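Lectin (Cicer arietinum, PDB 3V6N) agglutinates red blood cells as a chickpea albumin with a hemopexin-type fold, and binds calcium and sodium ions in its central channel. Local coordinates at residues N7-S12 / S175-H180. Residues are numbered along the deposited sequence; the frame is centred on the assembly and turned at random.
With CA (calcium ion), chain D; NA (sodium ion), chain G.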
loop_
_atom_site.group_PDB
_atom_site.type_symbol
_atom_site.label_atom_id
_atom_site.label_comp_id
_atom_site.label_asym_id
_atom_site.label_seq_id
_atom_site.Cartn_x
_atom_site.Cartn_y
_atom_site.Cartn_z
ATOM N N ASN A 7 -13.259 -2.685 13.415
ATOM C CA ASN A 7 -12.958 -3.205 12.090
ATOM C C ASN A 7 -11.937 -4.357 12.139
ATOM O O ASN A 7 -11.852 -5.152 11.204
ATOM C CB ASN A 7 -12.459 -2.061 11.202
ATOM C CG ASN A 7 -12.554 -2.368 9.712
ATOM O OD1 ASN A 7 -13.079 -3.406 9.291
ATOM N ND2 ASN A 7 -12.032 -1.458 8.901
ATOM N N ALA A 8 -11.184 -4.444 13.241
ATOM C CA ALA A 8 -10.162 -5.496 13.431
ATOM C C ALA A 8 -9.761 -5.639 14.888
ATOM O O ALA A 8 -9.937 -4.718 15.699
ATOM C CB ALA A 8 -8.922 -5.246 12.573
ATOM N N ALA A 9 -9.187 -6.793 15.205
ATOM C CA ALA A 9 -8.776 -7.082 16.565
ATOM C C ALA A 9 -7.838 -8.271 16.591
ATOM O O ALA A 9 -7.888 -9.138 15.701
ATOM C CB ALA A 9 -9.987 -7.344 17.447
ATOM N N PHE A 10 -6.967 -8.293 17.596
ATOM C CA PHE A 10 -6.174 -9.481 17.900
ATOM C C PHE A 10 -5.916 -9.591 19.402
ATOM O O PHE A 10 -5.828 -8.585 20.114
ATOM C CB PHE A 10 -4.893 -9.578 17.042
ATOM C CG PHE A 10 -3.809 -8.566 17.385
ATOM C CD1 PHE A 10 -3.712 -7.359 16.685
ATOM C CD2 PHE A 10 -2.845 -8.850 18.357
ATOM C CE1 PHE A 10 -2.696 -6.452 16.966
ATOM C CE2 PHE A 10 -1.840 -7.927 18.658
ATOM C CZ PHE A 10 -1.760 -6.729 17.955
ATOM N N ARG A 11 -5.839 -10.825 19.871
ATOM C CA ARG A 11 -5.517 -11.132 21.251
ATOM C C ARG A 11 -4.046 -10.814 21.495
ATOM O O ARG A 11 -3.203 -11.190 20.684
ATOM C CB ARG A 11 -5.736 -12.634 21.466
ATOM C CG ARG A 11 -5.455 -13.109 22.877
ATOM C CD ARG A 11 -5.646 -14.604 23.030
ATOM N NE ARG A 11 -4.838 -15.365 22.077
ATOM C CZ ARG A 11 -5.055 -16.638 21.789
ATOM N NH1 ARG A 11 -6.069 -17.283 22.379
ATOM N NH2 ARG A 11 -4.288 -17.260 20.901
ATOM N N SER A 12 -3.741 -10.122 22.591
ATOM C CA SER A 12 -2.350 -9.941 23.039
ATOM C C SER A 12 -1.763 -11.193 23.694
ATOM O O SER A 12 -2.498 -12.051 24.200
ATOM C CB SER A 12 -2.258 -8.809 24.049
ATOM O OG SER A 12 -0.897 -8.528 24.367
ATOM N N SER A 175 -15.131 -8.116 12.382
ATOM C CA SER A 175 -13.967 -8.215 13.240
ATOM C C SER A 175 -14.101 -9.390 14.205
ATOM O O SER A 175 -15.215 -9.815 14.499
ATOM C CB SER A 175 -13.836 -6.914 14.031
ATOM O OG SER A 175 -12.742 -6.982 14.889
ATOM N N ALA A 176 -12.972 -9.901 14.694
ATOM C CA ALA A 176 -12.933 -11.023 15.638
ATOM C C ALA A 176 -11.598 -11.119 16.400
ATOM O O ALA A 176 -10.547 -10.673 15.898
ATOM C CB ALA A 176 -13.196 -12.339 14.912
ATOM N N PHE A 177 -11.646 -11.682 17.604
ATOM C CA PHE A 177 -10.445 -12.137 18.290
ATOM C C PHE A 177 -10.714 -13.356 19.164
ATOM O O PHE A 177 -11.850 -13.599 19.600
ATOM C CB PHE A 177 -9.672 -11.005 19.035
ATOM C CG PHE A 177 -10.304 -10.527 20.334
ATOM C CD1 PHE A 177 -11.183 -9.444 20.344
ATOM C CD2 PHE A 177 -9.944 -11.101 21.562
ATOM C CE1 PHE A 177 -11.735 -8.973 21.534
ATOM C CE2 PHE A 177 -10.484 -10.633 22.756
ATOM C CZ PHE A 177 -11.377 -9.565 22.751
ATOM N N ALA A 178 -9.669 -14.149 19.366
ATOM C CA ALA A 178 -9.775 -15.340 20.179
ATOM C C ALA A 178 -9.538 -14.954 21.644
ATOM O O ALA A 178 -8.731 -14.094 21.941
ATOM C CB ALA A 178 -8.767 -16.388 19.715
ATOM N N SER A 179 -10.273 -15.570 22.550
ATOM C CA SER A 179 -10.127 -15.282 23.968
ATOM C C SER A 179 -8.919 -16.012 24.517
ATOM O O SER A 179 -8.435 -16.984 23.911
ATOM C CB SER A 179 -11.364 -15.764 24.716
ATOM O OG SER A 179 -11.334 -15.394 26.083
ATOM N N HIS A 180 -8.440 -15.538 25.668
ATOM C CA HIS A 180 -7.461 -16.277 26.452
ATOM C C HIS A 180 -8.096 -17.493 27.096
ATOM O O HIS A 180 -7.401 -18.449 27.424
ATOM C CB HIS A 180 -6.815 -15.373 27.504
ATOM C CG HIS A 180 -5.921 -14.296 26.919
ATOM N ND1 HIS A 180 -4.584 -14.466 26.758
ATOM C CD2 HIS A 180 -6.215 -13.023 26.436
ATOM C CE1 HIS A 180 -4.048 -13.352 26.223
ATOM N NE2 HIS A 180 -5.045 -12.467 26.019
HETATM CA CA CA D . -12.829 -5.903 9.199
HETATM NA NA NA G . -8.839 -10.731 14.498
HETATM O O HOH W 1 -14.880 -5.688 8.039
HETATM O O HOH W 2 -12.157 -5.757 6.764
#
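A9 and A176 both turn their backbone carbonyls onto one sodium ion, each O lying 2.2 Å from it; A9 O and A176 O stand 3.1 Å apart because both bind the metal. S67 and A123 give their carbonyls to the same ion. The strands 7-11 and 175-178 run almost parallel, 5° apart, yet no backbone hydrogen bond joins them; the shared sodium and side chains of A9, R11, S175 and F177 do. S175 sets its OG against the backbone of A8, 3.3 Å from A8 C. In F177, chi1 of 75° puts the ring between its own backbone N and carbonyl carbon, where CD1 meets A9 CB at 3.8 Å.

Farther along, R11 reaches across. It leaves the backbone extended, then bends at chi3 (56°), which brings the guanidinium to the 175-180 backbone: NH1 donates a bent bond to S179 O at 2.8 Å, from above the carbonyl plane though nearly within the guanidinium's own. A178 CB lies over one guanidinium face, toward the rim at NH1. Nearer the backbone, R11 CG lies over one face of the H180 ring, offset toward the rim near NE2, 3.6 Å from the centroid, a CH-pi contact.

At the other end, N7 holds the calcium ion through both its backbone O (2.4 Å) and OD1 (2.5 Å), alongside two waters and the carbonyls of D65, D121 and D174. Innermost strands meeting round ions stacked in a central channel are the hallmark of the four-bladed hemopexin β-propeller.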